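Local coordinates for sulfoquinovosidase (PDB 5AEG), which hydrolyses sulfoquinovosyl diacylglycerides and simple sulfoquinovosides such as sulfoquinovosyl glycerol, releasing sulfoquinovose for breakdown through sulfoglycolysis, at residues Asn36-Ile41 with Ile117-Ala122; Leu520-Cys525 with Ala653-Pro658. All blocks are in the same frame, centred on the assembly; numbering follows the deposited sequence.

From the N terminus the chain first runs through 36-41, at the start of strand 39-49, and continues through mostly beta structure with no helix before 117-122 returns antiparallel beside it. Contact 1 thus closes a loop within the N-terminal, galactose mutarotase-like beta region. After further strands, among them 212-217, the chain builds the TIM barrel, whose helix 518-528 supplies 520-525; the turn at 653-658, between two strands of the C-terminal domain, comes back against this helix and closes the second loop, contact 2, tying that domain to the barrel. The two loops neither nest nor cross. The centres of contacts 1 and 2 lie about 48 Å apart.

Contact 1: residues Asn36-Ile41 with Ile117-Ala122; sequences NPCLWI and IWLRLA
With CG anti to the carbonyl carbon in both residues (chi1 -65° in Trp40, -51° in Arg120), the Trp40 indole and the Arg120 side chain meet on one side of the paired strands, diagonally across the register. Arg120 runs extended from CG to NE alongside the Trp40 ring, its CD 3.7 Å from CZ3 of Trp40, and its guanidinium lies with one face over CH2 of that ring, NE being 3.5 Å from CH2. The two planes are 42° apart, so the groups are inclined to each other and not stacked flat. The charged end has its strongest partner in Glu214, through a salt bridge from NE, and a cation-pi contact with Tyr212. On the other side of the strands, Leu39 CD1 reaches Ile117 CG2 at 4.0 Å, and Leu107 touches both side chains.

The backbones are antiparallel. Trp40 and Trp118 form the hydrogen-bonded pair: Trp40 N donates to Trp118 O at 2.9 Å, and Trp118 N to Trp40 O at 2.8 Å, both almost straight. Arg120 N adds a third bond, to Cys38 O at 2.9 Å. Leu39 with Leu119 and Ile41 with Ile117 are the flanking non-hydrogen-bonded pairs. The Trp118 indole turns an edge to the Trp40 carbonyl, with Trp40 O and Ile41 C near the ring plane; separately, Trp118 CE3 lies 3.8 Å from Trp40 CB. Lys64 makes cation-pi contacts with both tryptophans. Further backbone bonds continue from Leu39 and Ile41 to strand 56-74, and from Ile117 and Leu119 to strand 212-217. The pair is therefore an interior piece of antiparallel beta-sheet, as expected of the galactose mutarotase-like beta-sandwich at the N-terminal end of family 31 glycoside hydrolases.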
# COMPACT_ATOMS: atom_id res chain seq x y z
N ASN A 36 -27.43 -15.04 -21.32
CA ASN A 36 -26.21 -14.80 -20.50
C ASN A 36 -25.84 -13.35 -20.50
O ASN A 36 -24.97 -12.91 -21.23
CB ASN A 36 -25.09 -15.77 -20.90
CG ASN A 36 -25.35 -17.18 -20.33
OD1 ASN A 36 -25.74 -17.34 -19.16
ND2 ASN A 36 -25.18 -18.20 -21.15
N PRO A 37 -26.59 -12.53 -19.75
CA PRO A 37 -26.33 -11.10 -19.77
C PRO A 37 -24.98 -10.76 -19.10
O PRO A 37 -24.44 -11.56 -18.30
CB PRO A 37 -27.52 -10.51 -18.94
CG PRO A 37 -28.02 -11.63 -18.14
CD PRO A 37 -27.67 -12.90 -18.84
N CYS A 38 -24.48 -9.59 -19.40
CA CYS A 38 -23.27 -9.09 -18.86
C CYS A 38 -23.58 -8.04 -17.84
O CYS A 38 -22.66 -7.64 -17.08
CB CYS A 38 -22.41 -8.50 -19.95
SG CYS A 38 -22.83 -6.92 -20.70
N LEU A 39 -24.86 -7.60 -17.75
CA LEU A 39 -25.17 -6.44 -16.87
C LEU A 39 -26.41 -6.58 -16.06
O LEU A 39 -27.43 -7.06 -16.57
CB LEU A 39 -25.16 -5.16 -17.65
CG LEU A 39 -25.55 -3.85 -17.02
CD1 LEU A 39 -24.52 -3.35 -15.99
CD2 LEU A 39 -25.71 -2.78 -18.05
N TRP A 40 -26.27 -6.32 -14.74
CA TRP A 40 -27.38 -6.22 -13.82
C TRP A 40 -27.30 -4.85 -13.14
O TRP A 40 -26.21 -4.31 -12.88
CB TRP A 40 -27.34 -7.31 -12.70
CG TRP A 40 -27.51 -8.73 -13.04
CD1 TRP A 40 -28.52 -9.50 -12.69
CD2 TRP A 40 -26.59 -9.56 -13.77
NE1 TRP A 40 -28.33 -10.79 -13.10
CE2 TRP A 40 -27.16 -10.85 -13.82
CE3 TRP A 40 -25.36 -9.34 -14.40
CZ2 TRP A 40 -26.55 -11.93 -14.46
CZ3 TRP A 40 -24.73 -10.39 -15.04
CH2 TRP A 40 -25.30 -11.70 -15.03
N ILE A 41 -28.46 -4.22 -12.89
CA ILE A 41 -28.54 -3.03 -12.10
C ILE A 41 -29.61 -3.19 -11.00
O ILE A 41 -30.46 -4.06 -11.04
CB ILE A 41 -28.76 -1.76 -12.92
CG1 ILE A 41 -30.18 -1.68 -13.55
CG2 ILE A 41 -27.77 -1.73 -14.07
CD1 ILE A 41 -30.50 -0.29 -14.14
N ILE A 117 -24.60 -1.66 -9.58
CA ILE A 117 -24.27 -2.15 -10.88
C ILE A 117 -23.50 -3.47 -10.62
O ILE A 117 -22.63 -3.57 -9.72
CB ILE A 117 -23.39 -1.16 -11.70
CG1 ILE A 117 -24.11 0.08 -12.17
CG2 ILE A 117 -22.63 -1.93 -12.81
CD1 ILE A 117 -23.16 1.29 -12.44
N TRP A 118 -23.78 -4.48 -11.43
CA TRP A 118 -22.92 -5.68 -11.54
C TRP A 118 -22.57 -5.87 -12.99
O TRP A 118 -23.49 -5.99 -13.83
CB TRP A 118 -23.60 -6.92 -11.04
CG TRP A 118 -24.08 -6.95 -9.63
CD1 TRP A 118 -23.48 -7.68 -8.58
CD2 TRP A 118 -25.22 -6.29 -9.05
NE1 TRP A 118 -24.19 -7.48 -7.43
CE2 TRP A 118 -25.26 -6.66 -7.67
CE3 TRP A 118 -26.22 -5.47 -9.55
CZ2 TRP A 118 -26.27 -6.24 -6.82
CZ3 TRP A 118 -27.19 -5.03 -8.71
CH2 TRP A 118 -27.22 -5.43 -7.34
N LEU A 119 -21.27 -5.88 -13.33
CA LEU A 119 -20.84 -6.04 -14.69
C LEU A 119 -19.91 -7.21 -14.77
O LEU A 119 -18.96 -7.26 -13.99
CB LEU A 119 -20.13 -4.78 -15.13
CG LEU A 119 -19.46 -4.81 -16.52
CD1 LEU A 119 -20.50 -4.75 -17.66
CD2 LEU A 119 -18.53 -3.62 -16.67
N ARG A 120 -20.17 -8.14 -15.70
CA ARG A 120 -19.28 -9.26 -15.98
C ARG A 120 -18.38 -9.01 -17.19
O ARG A 120 -18.81 -8.61 -18.32
CB ARG A 120 -20.00 -10.63 -16.09
CG ARG A 120 -20.91 -10.97 -14.95
CD ARG A 120 -21.54 -12.32 -15.06
NE ARG A 120 -22.17 -12.66 -13.81
CZ ARG A 120 -22.83 -13.81 -13.63
NH1 ARG A 120 -22.96 -14.66 -14.61
NH2 ARG A 120 -23.37 -14.09 -12.48
N LEU A 121 -17.11 -9.24 -16.95
CA LEU A 121 -16.10 -9.28 -17.93
C LEU A 121 -15.76 -10.71 -18.30
O LEU A 121 -15.64 -11.59 -17.47
CB LEU A 121 -14.82 -8.55 -17.47
CG LEU A 121 -14.99 -7.13 -16.95
CD1 LEU A 121 -13.61 -6.60 -16.54
CD2 LEU A 121 -15.59 -6.22 -17.98
N ALA A 122 -15.61 -10.98 -19.60
CA ALA A 122 -15.32 -12.32 -20.02
C ALA A 122 -13.86 -12.68 -19.44
O ALA A 122 -13.02 -11.81 -19.36
CB ALA A 122 -15.29 -12.41 -21.54

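Contact 2: residues Leu520-Cys525 with Ala653-Pro658; sequences LLLRWC and APIGKP
Arg523 leaves helix 518-528 with its chain bent at chi2 (-67°), a turn that carries the guanidinium across Ile655 to the backbone of the loop. Beyond CB, the aliphatic part follows the isoleucine's CG1 branch: CG lies 4.1 Å from Ile655 CG1, CD slightly closer, and NE 3.7 Å from the same carbon. At CZ the same carbon, Ile655 CG1, still lies over one face of the guanidinium, offset toward its rim. The tip ends on a single acceptor. NH1 donates to Ala653 O at 2.8 Å and NH2 to the same oxygen at 2.9 Å, an end-on grip with the oxygen in the guanidinium plane. The two approaches to the carbonyl differ: NH2 comes nearly in line with the C=O bond, whereas NH1 sits above the carbonyl plane. Both hydrogen bonds are bent at the hydrogen, to 146° and 142°, as expected when two nitrogens share one atom.

The other branch of Ile655 meets the preceding helix residue, its CG2 3.7 Å from Leu522 CB, with the two side chains crossing at about a right angle. His557 of helix 552-567 also touches the isoleucine. With an alanine in place of Arg523 both donors to the Ala653 carbonyl are gone, and the loop would probably be held less firmly to the helix, with Ile655 CG1 losing the arginine's share of its packing.

Ile655 and Gly656 form the corner of a type II beta turn from Pro654 to Lys657, closed by Lys657 N to Pro654 O at 3.0 Å. Gly656 N is further held by Asp526, and its carbonyl by Arg560. This is an interdomain contact of the family 31 architecture, in which a turn between two strands of the C-terminal beta domain docks on a helix of the catalytic TIM-barrel domain.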
# COMPACT_ATOMS: atom_id res chain seq x y z
N LEU A 520 12.94 -12.94 15.53
CA LEU A 520 12.06 -12.20 14.55
C LEU A 520 12.70 -10.90 14.09
O LEU A 520 12.73 -10.60 12.90
CB LEU A 520 10.65 -12.03 15.12
CG LEU A 520 9.67 -11.38 14.14
CD1 LEU A 520 9.51 -12.28 12.91
CD2 LEU A 520 8.31 -11.20 14.86
N LEU A 521 13.26 -10.10 15.02
CA LEU A 521 13.89 -8.89 14.66
C LEU A 521 15.02 -9.13 13.65
O LEU A 521 15.14 -8.41 12.70
CB LEU A 521 14.48 -8.16 15.89
CG LEU A 521 15.03 -6.78 15.65
CD1 LEU A 521 13.91 -5.79 15.21
CD2 LEU A 521 15.67 -6.22 16.92
N LEU A 522 15.88 -10.10 13.92
CA LEU A 522 17.05 -10.36 13.08
C LEU A 522 16.67 -10.93 11.72
O LEU A 522 17.23 -10.48 10.71
CB LEU A 522 18.05 -11.30 13.80
CG LEU A 522 18.56 -10.76 15.16
CD1 LEU A 522 19.79 -11.53 15.59
CD2 LEU A 522 18.86 -9.31 15.23
N ARG A 523 15.71 -11.83 11.67
CA ARG A 523 15.21 -12.30 10.37
C ARG A 523 14.54 -11.15 9.56
O ARG A 523 14.64 -11.10 8.33
CB ARG A 523 14.21 -13.39 10.59
CG ARG A 523 14.82 -14.70 10.92
CD ARG A 523 15.59 -15.31 9.80
NE ARG A 523 15.79 -16.75 10.10
CZ ARG A 523 16.69 -17.54 9.50
NH1 ARG A 523 17.46 -17.05 8.57
NH2 ARG A 523 16.79 -18.83 9.85
N TRP A 524 13.85 -10.22 10.24
CA TRP A 524 13.23 -9.12 9.56
C TRP A 524 14.26 -8.15 9.05
O TRP A 524 14.13 -7.59 7.95
CB TRP A 524 12.20 -8.40 10.45
CG TRP A 524 11.01 -7.88 9.74
CD1 TRP A 524 10.96 -7.02 8.71
CD2 TRP A 524 9.67 -8.12 10.13
NE1 TRP A 524 9.65 -6.72 8.38
CE2 TRP A 524 8.83 -7.38 9.23
CE3 TRP A 524 9.11 -8.87 11.14
CZ2 TRP A 524 7.46 -7.40 9.30
CZ3 TRP A 524 7.69 -8.92 11.21
CH2 TRP A 524 6.90 -8.19 10.28
N CYS A 525 15.34 -7.97 9.83
CA CYS A 525 16.44 -7.14 9.39
C CYS A 525 17.04 -7.74 8.11
O CYS A 525 17.41 -7.02 7.21
CB CYS A 525 17.52 -7.03 10.50
SG CYS A 525 18.79 -5.82 10.08
N ALA A 653 20.27 -21.50 5.63
CA ALA A 653 19.79 -20.14 5.81
C ALA A 653 19.92 -19.70 7.28
O ALA A 653 18.88 -19.42 7.97
CB ALA A 653 18.32 -20.04 5.31
N PRO A 654 21.15 -19.67 7.79
CA PRO A 654 21.22 -19.10 9.15
C PRO A 654 20.91 -17.59 9.12
O PRO A 654 21.02 -16.94 8.04
CB PRO A 654 22.68 -19.36 9.55
CG PRO A 654 23.43 -19.36 8.26
CD PRO A 654 22.50 -19.94 7.21
N ILE A 655 20.62 -17.03 10.29
CA ILE A 655 20.40 -15.58 10.41
C ILE A 655 21.63 -14.85 9.91
O ILE A 655 22.78 -15.24 10.20
CB ILE A 655 20.05 -15.23 11.87
CG1 ILE A 655 18.61 -15.69 12.18
CG2 ILE A 655 20.20 -13.77 12.13
CD1 ILE A 655 18.36 -15.90 13.63
N GLY A 656 21.45 -13.84 9.11
CA GLY A 656 22.54 -13.06 8.50
C GLY A 656 22.95 -13.56 7.07
O GLY A 656 23.72 -12.89 6.37
N LYS A 657 22.50 -14.75 6.70
CA LYS A 657 22.72 -15.33 5.33
C LYS A 657 21.36 -15.71 4.71
O LYS A 657 21.05 -16.87 4.50
CB LYS A 657 23.65 -16.53 5.45
CG LYS A 657 25.00 -16.10 5.93
CD LYS A 657 26.00 -17.23 6.10
CE LYS A 657 27.26 -16.63 6.70
NZ LYS A 657 28.32 -17.64 6.61
N PRO A 658 20.55 -14.68 4.42
CA PRO A 658 19.17 -14.91 3.93
C PRO A 658 19.24 -15.55 2.52
O PRO A 658 20.27 -15.47 1.84
CB PRO A 658 18.60 -13.54 3.79
CG PRO A 658 19.74 -12.58 3.78
CD PRO A 658 20.77 -13.28 4.67